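Local coordinates for protein gdp-l-fucose synthetase (Naegleria fowleri, PDB 6AQZ) that binds NADP and probably makes GDP-L-fucose from a GDP-4-keto-6-deoxymannose precursor by epimerisation and reduction, at residues Asp166-Gly169 / Arg170-Asn173; Asn306-Phe309 / Leu310-Asn313. All coordinates share one frame; numbering follows the deposited sequence.

Overall arrangement
Both contacts are local, one within the long helix 156-179 and the other spanning the short helix 307-312, and in each the backbone is tied by successive i to i+4 bonds. Contact 1 is buried, between helix 98-118 and loops of its own chain and the second subunit; it combines a salt bridge between side chains with aromatic and methionine packing. Contact 2 lies at the surface: one phenylalanine is buried, and the charged side chains find their polar partners outside the helix. The centres of contact 1 and contact 2 are about 23 Å apart, and the nearest atoms of contact 1 and contact 2 are about 8 Å apart, without touching. The loop residues Glu258 and Pro259 meet side chains of both, so the two helices share a neighbour.

Contact 1: residues Asp166-Gly169 / Arg170-Asn173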
ATOM      1  N   ASP A 166       4.704   3.062   7.224  1.00 37.22           N
ATOM      2  CA  ASP A 166       5.264   2.156   8.210  1.00 37.39           C
ATOM      3  C   ASP A 166       6.092   1.061   7.541  1.00 40.56           C
ATOM      4  O   ASP A 166       7.227   0.785   7.970  1.00 38.03           O
ATOM      5  CB  ASP A 166       4.143   1.557   9.061  1.00 40.54           C
ATOM      6  CG  ASP A 166       4.630   0.382   9.925  1.00 43.34           C
ATOM      7  OD1 ASP A 166       5.488   0.605  10.795  1.00 46.67           O
ATOM      8  OD2 ASP A 166       4.150  -0.763   9.743  1.00 49.97           O
ATOM      9  N   MET A 167       5.547   0.428   6.479  1.00 39.52           N
ATOM     10  CA  MET A 167       6.288  -0.656   5.815  1.00 36.37           C
ATOM     11  C   MET A 167       7.562  -0.131   5.174  1.00 36.96           C
ATOM     12  O   MET A 167       8.625  -0.737   5.318  1.00 43.19           O
ATOM     13  CB  MET A 167       5.451  -1.375   4.750  1.00 28.70           C
ATOM     14  CG  MET A 167       4.320  -2.256   5.269  1.00 28.62           C
ATOM     15  SD  MET A 167       4.860  -3.441   6.536  1.00 43.30           S
ATOM     16  CE  MET A 167       6.138  -4.375   5.675  1.00 32.22           C
ATOM     17  N   LEU A 168       7.491   1.026   4.509  1.00 36.67           N
ATOM     18  CA  LEU A 168       8.683   1.543   3.849  1.00 37.97           C
ATOM     19  C   LEU A 168       9.813   1.779   4.844  1.00 33.96           C
ATOM     20  O   LEU A 168      10.985   1.548   4.522  1.00 43.91           O
ATOM     21  CB  LEU A 168       8.357   2.837   3.095  1.00 41.87           C
ATOM     22  CG  LEU A 168       9.576   3.367   2.320  1.00 41.94           C
ATOM     23  CD1 LEU A 168      10.186   2.283   1.420  1.00 39.17           C
ATOM     24  CD2 LEU A 168       9.212   4.627   1.518  1.00 45.11           C
ATOM     25  N   GLY A 169       9.477   2.218   6.067  1.00 36.11           N
ATOM     26  CA  GLY A 169      10.488   2.369   7.106  1.00 29.16           C
ATOM     27  C   GLY A 169      11.122   1.040   7.491  1.00 41.47           C
ATOM     28  O   GLY A 169      12.332   0.953   7.725  1.00 44.51           O
ATOM     29  N   ARG A 170      10.304  -0.006   7.612  1.00 34.77           N
ATOM     30  CA  ARG A 170      10.866  -1.307   7.948  1.00 39.71           C
ATOM     31  C   ARG A 170      11.818  -1.777   6.853  1.00 43.56           C
ATOM     32  O   ARG A 170      12.915  -2.272   7.139  1.00 43.82           O
ATOM     33  CB  ARG A 170       9.741  -2.313   8.163  1.00 38.55           C
ATOM     34  CG  ARG A 170       8.742  -1.908   9.233  1.00 37.26           C
ATOM     35  CD  ARG A 170       7.580  -2.893   9.230  1.00 42.08           C
ATOM     36  NE  ARG A 170       6.515  -2.484  10.130  1.00 49.81           N
ATOM     37  CZ  ARG A 170       6.360  -2.933  11.369  1.00 54.78           C
ATOM     38  NH1 ARG A 170       7.216  -3.847  11.873  1.00 52.23           N
ATOM     39  NH2 ARG A 170       5.332  -2.488  12.090  1.00 47.76           N
ATOM     40  N   TRP A 171      11.437  -1.555   5.594  1.00 41.91           N
ATOM     41  CA  TRP A 171      12.265  -1.959   4.467  1.00 43.68           C
ATOM     42  C   TRP A 171      13.548  -1.134   4.403  1.00 41.38           C
ATOM     43  O   TRP A 171      14.618  -1.670   4.102  1.00 48.94           O
ATOM     44  CB  TRP A 171      11.453  -1.824   3.176  1.00 43.41           C
ATOM     45  CG  TRP A 171      10.291  -2.762   3.134  1.00 40.71           C
ATOM     46  CD1 TRP A 171      10.239  -4.013   3.683  1.00 40.13           C
ATOM     47  CD2 TRP A 171       9.002  -2.531   2.537  1.00 42.05           C
ATOM     48  NE1 TRP A 171       9.012  -4.578   3.451  1.00 43.52           N
ATOM     49  CE2 TRP A 171       8.233  -3.698   2.749  1.00 43.17           C
ATOM     50  CE3 TRP A 171       8.426  -1.457   1.849  1.00 48.52           C
ATOM     51  CZ2 TRP A 171       6.925  -3.830   2.287  1.00 43.82           C
ATOM     52  CZ3 TRP A 171       7.122  -1.585   1.398  1.00 49.21           C
ATOM     53  CH2 TRP A 171       6.386  -2.763   1.620  1.00 47.45           C
ATOM     54  N   TYR A 172      13.478   0.162   4.721  1.00 40.56           N
ATOM     55  CA  TYR A 172      14.717   0.937   4.754  1.00 39.52           C
ATOM     56  C   TYR A 172      15.600   0.540   5.934  1.00 41.91           C
ATOM     57  O   TYR A 172      16.825   0.637   5.831  1.00 41.51           O
ATOM     58  CB  TYR A 172      14.451   2.450   4.791  1.00 42.07           C
ATOM     59  CG  TYR A 172      14.428   3.072   3.411  1.00 43.44           C
ATOM     60  CD1 TYR A 172      15.488   2.878   2.528  1.00 39.19           C
ATOM     61  CD2 TYR A 172      13.359   3.873   2.995  1.00 38.05           C
ATOM     62  CE1 TYR A 172      15.475   3.444   1.276  1.00 41.22           C
ATOM     63  CE2 TYR A 172      13.341   4.446   1.740  1.00 35.39           C
ATOM     64  CZ  TYR A 172      14.401   4.234   0.895  1.00 41.06           C
ATOM     65  OH  TYR A 172      14.376   4.803  -0.346  1.00 46.79           O
ATOM     66  N   ASN A 173      15.015   0.087   7.053  1.00 40.17           N
ATOM     67  CA  ASN A 173      15.853  -0.471   8.113  1.00 36.76           C
ATOM     68  C   ASN A 173      16.579  -1.716   7.619  1.00 40.11           C
ATOM     69  O   ASN A 173      17.777  -1.880   7.880  1.00 48.94           O
ATOM     70  CB  ASN A 173      15.029  -0.789   9.367  1.00 39.48           C
ATOM     71  CG  ASN A 173      14.547   0.489  10.112  1.00 43.25           C
ATOM     72  OD1 ASN A 173      15.190   1.542  10.058  1.00 48.10           O
ATOM     73  ND2 ASN A 173      13.410   0.381  10.806  1.00 36.29           N
TER
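Asp166 and Arg170, one helical turn apart, form a side-on salt bridge in which a single carboxylate oxygen takes two N-H groups. Arg170 NE lies 3.0 Å from Asp166 OD2 and approaches from above the carboxylate plane, whereas Arg170 NH2, 3.1 Å from the same Asp166 OD2, meets that oxygen on its syn lone pair. The oxygen sits in the guanidinium plane although the two flat groups stand almost perpendicular (88°). His147 also bonds to OD2, and Glu258 takes the other end of the guanidinium through NH1, so the carboxylate and the guanidinium each have a second polar partner. Beside this pair Met167 turns to Trp171: its CB sits over the six-membered ring, 3.7 Å from the centroid, in a CH-pi contact. Bends at chi2 (-52°) and chi3 (-58°) fold the Met167 chain back, bringing CE to 3.5 Å from Trp171 CZ2, with the sulfur oblique to the ring. Leu168 CD1 lies 3.8 Å from Tyr172 CE2, the two side chains running alongside each other. Helix 98-118 of the same chain packs on Leu168 and Tyr172, which also touch the second subunit; Trp171 NE1 hydrogen-bonds Asn156 of that subunit and its ring meets Trp102 there, placing this turn of helix 156-179 in the dimer interface.

Contact 2: residues Asn306-Phe309 / Leu310-Asn313; sequences NAKF and LRLN
Phe309 and Asn313 meet at the C-terminal end of helix 307-312, a short alpha-helix of less than two turns. Their side chains run side by side in the same direction, and Asn313 CB lies over one face of the phenyl ring, 4.2 Å from its centroid and displaced toward the rim, in a CH-pi contact. The amide follows: Asn313 ND2 comes to 3.5 Å from Phe309 CZ, with the amide and ring planes inclined by 52°. Both side chains have CG trans to the main-chain nitrogen (chi1 -171° in Phe309 and -168° in Asn313), which sends ring and amide off the same flank of the helix.

The backbone sets this spacing. Asn313 N donates to Phe309 O at 2.7 Å, although Asn313 itself has already left helical phi/psi. At the other end, Asn306 occupies the N-cap position, and its carbonyl O accepts from Leu310 N at 3.0 Å; the side chain of Ser305 bonds to Ala307 N.

Farther round the helix, Lys308 CG lies 4.0 Å from Leu312 CD1, two aliphatic chains side by side. The bent Lys308 chain carries NZ to Tyr254 OH and Pro259 O, while Arg311 pairs with Glu13. These outside partners probably ease the proximity of two like charges. Phe309 is the buried side chain of the turn: it packs on Ile260 of strand 260-262 and on helix 240-253, and its ring meets Trp249 and Phe316 edge-to-face. Leu312 and Asn313 also touch Trp249, and Lys308 touches Ile260, so the short helix packs on the Rossmann-type domain through several side chains. On its more exposed side, Arg311 NH2 passes obliquely by the lysine, 3.8 Å from Lys308 CD.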
ATOM      1  N   ASN A 306      -2.410   2.827  25.460  1.00 42.12           N
ATOM      2  CA  ASN A 306      -1.151   3.512  25.715  1.00 44.16           C
ATOM      3  C   ASN A 306      -0.192   2.674  26.553  1.00 50.72           C
ATOM      4  O   ASN A 306       0.733   3.231  27.161  1.00 55.58           O
ATOM      5  CB  ASN A 306      -1.396   4.864  26.386  1.00 48.36           C
ATOM      6  CG  ASN A 306      -1.762   4.749  27.848  1.00 58.39           C
ATOM      7  OD1 ASN A 306      -2.425   3.811  28.272  1.00 50.33           O
ATOM      8  ND2 ASN A 306      -1.369   5.758  28.627  1.00 75.73           N
ATOM      9  N   ALA A 307      -0.386   1.347  26.581  1.00 43.61           N
ATOM     10  CA  ALA A 307       0.417   0.486  27.441  1.00 45.65           C
ATOM     11  C   ALA A 307       1.899   0.600  27.123  1.00 46.81           C
ATOM     12  O   ALA A 307       2.735   0.547  28.031  1.00 51.53           O
ATOM     13  CB  ALA A 307      -0.041  -0.969  27.317  1.00 43.68           C
ATOM     14  N   LYS A 308       2.255   0.727  25.844  1.00 39.54           N
ATOM     15  CA  LYS A 308       3.675   0.708  25.500  1.00 48.99           C
ATOM     16  C   LYS A 308       4.399   1.950  26.038  1.00 50.96           C
ATOM     17  O   LYS A 308       5.451   1.845  26.684  1.00 52.42           O
ATOM     18  CB  LYS A 308       3.856   0.567  23.991  1.00 40.20           C
ATOM     19  CG  LYS A 308       5.317   0.568  23.618  1.00 43.72           C
ATOM     20  CD  LYS A 308       5.634  -0.442  22.551  1.00 54.09           C
ATOM     21  CE  LYS A 308       5.235   0.036  21.188  1.00 52.46           C
ATOM     22  NZ  LYS A 308       5.746  -0.868  20.137  1.00 44.71           N
ATOM     23  N   PHE A 309       3.851   3.133  25.777  1.00 41.22           N
ATOM     24  CA  PHE A 309       4.463   4.357  26.267  1.00 42.66           C
ATOM     25  C   PHE A 309       4.427   4.413  27.789  1.00 46.77           C
ATOM     26  O   PHE A 309       5.398   4.831  28.432  1.00 44.02           O
ATOM     27  CB  PHE A 309       3.746   5.575  25.654  1.00 42.57           C
ATOM     28  CG  PHE A 309       4.431   6.863  25.926  1.00 44.33           C
ATOM     29  CD1 PHE A 309       4.196   7.550  27.106  1.00 50.80           C
ATOM     30  CD2 PHE A 309       5.348   7.374  25.023  1.00 47.93           C
ATOM     31  CE1 PHE A 309       4.837   8.758  27.368  1.00 54.72           C
ATOM     32  CE2 PHE A 309       6.004   8.583  25.283  1.00 54.83           C
ATOM     33  CZ  PHE A 309       5.746   9.272  26.460  1.00 51.18           C
ATOM     34  N   LEU A 310       3.324   3.954  28.386  1.00 44.91           N
ATOM     35  CA  LEU A 310       3.235   3.934  29.840  1.00 48.70           C
ATOM     36  C   LEU A 310       4.276   2.993  30.439  1.00 56.85           C
ATOM     37  O   LEU A 310       4.837   3.266  31.501  1.00 69.73           O
ATOM     38  CB  LEU A 310       1.823   3.528  30.255  1.00 51.70           C
ATOM     39  CG  LEU A 310       1.653   3.357  31.756  1.00 61.87           C
ATOM     40  CD1 LEU A 310       1.621   4.728  32.411  1.00 59.75           C
ATOM     41  CD2 LEU A 310       0.400   2.574  32.045  1.00 66.78           C
ATOM     42  N   ARG A 311       4.542   1.875  29.775  1.00 58.41           N
ATOM     43  CA  ARG A 311       5.565   0.954  30.250  1.00 57.63           C
ATOM     44  C   ARG A 311       6.968   1.490  29.971  1.00 57.17           C
ATOM     45  O   ARG A 311       7.879   1.293  30.781  1.00 56.67           O
ATOM     46  CB  ARG A 311       5.339  -0.430  29.627  1.00 47.11           C
ATOM     47  CG  ARG A 311       6.550  -1.336  29.594  1.00 52.09           C
ATOM     48  CD  ARG A 311       6.225  -2.744  29.028  1.00 55.24           C
ATOM     49  NE  ARG A 311       5.997  -2.744  27.578  1.00 51.15           N
ATOM     50  CZ  ARG A 311       6.977  -2.691  26.678  1.00 50.46           C
ATOM     51  NH1 ARG A 311       8.246  -2.621  27.071  1.00 46.77           N
ATOM     52  NH2 ARG A 311       6.698  -2.709  25.383  1.00 47.50           N
ATOM     53  N   LEU A 312       7.171   2.162  28.835  1.00 55.45           N
ATOM     54  CA  LEU A 312       8.517   2.615  28.504  1.00 50.78           C
ATOM     55  C   LEU A 312       8.868   3.936  29.179  1.00 59.79           C
ATOM     56  O   LEU A 312      10.047   4.198  29.443  1.00 61.67           O
ATOM     57  CB  LEU A 312       8.669   2.736  26.987  1.00 44.63           C
ATOM     58  CG  LEU A 312       8.742   1.345  26.352  1.00 49.39           C
ATOM     59  CD1 LEU A 312       9.004   1.412  24.865  1.00 49.12           C
ATOM     60  CD2 LEU A 312       9.818   0.528  27.076  1.00 40.44           C
ATOM     61  N   ASN A 313       7.875   4.755  29.512  1.00 53.21           N
ATOM     62  CA  ASN A 313       8.114   6.069  30.107  1.00 52.94           C
ATOM     63  C   ASN A 313       7.105   6.274  31.225  1.00 58.28           C
ATOM     64  O   ASN A 313       6.195   7.105  31.125  1.00 62.95           O
ATOM     65  CB  ASN A 313       8.020   7.159  29.033  1.00 48.17           C
ATOM     66  CG  ASN A 313       8.529   8.512  29.495  1.00 50.40           C
ATOM     67  OD1 ASN A 313       9.034   8.667  30.612  1.00 53.76           O
ATOM     68  ND2 ASN A 313       8.451   9.495  28.599  1.00 51.24           N
TER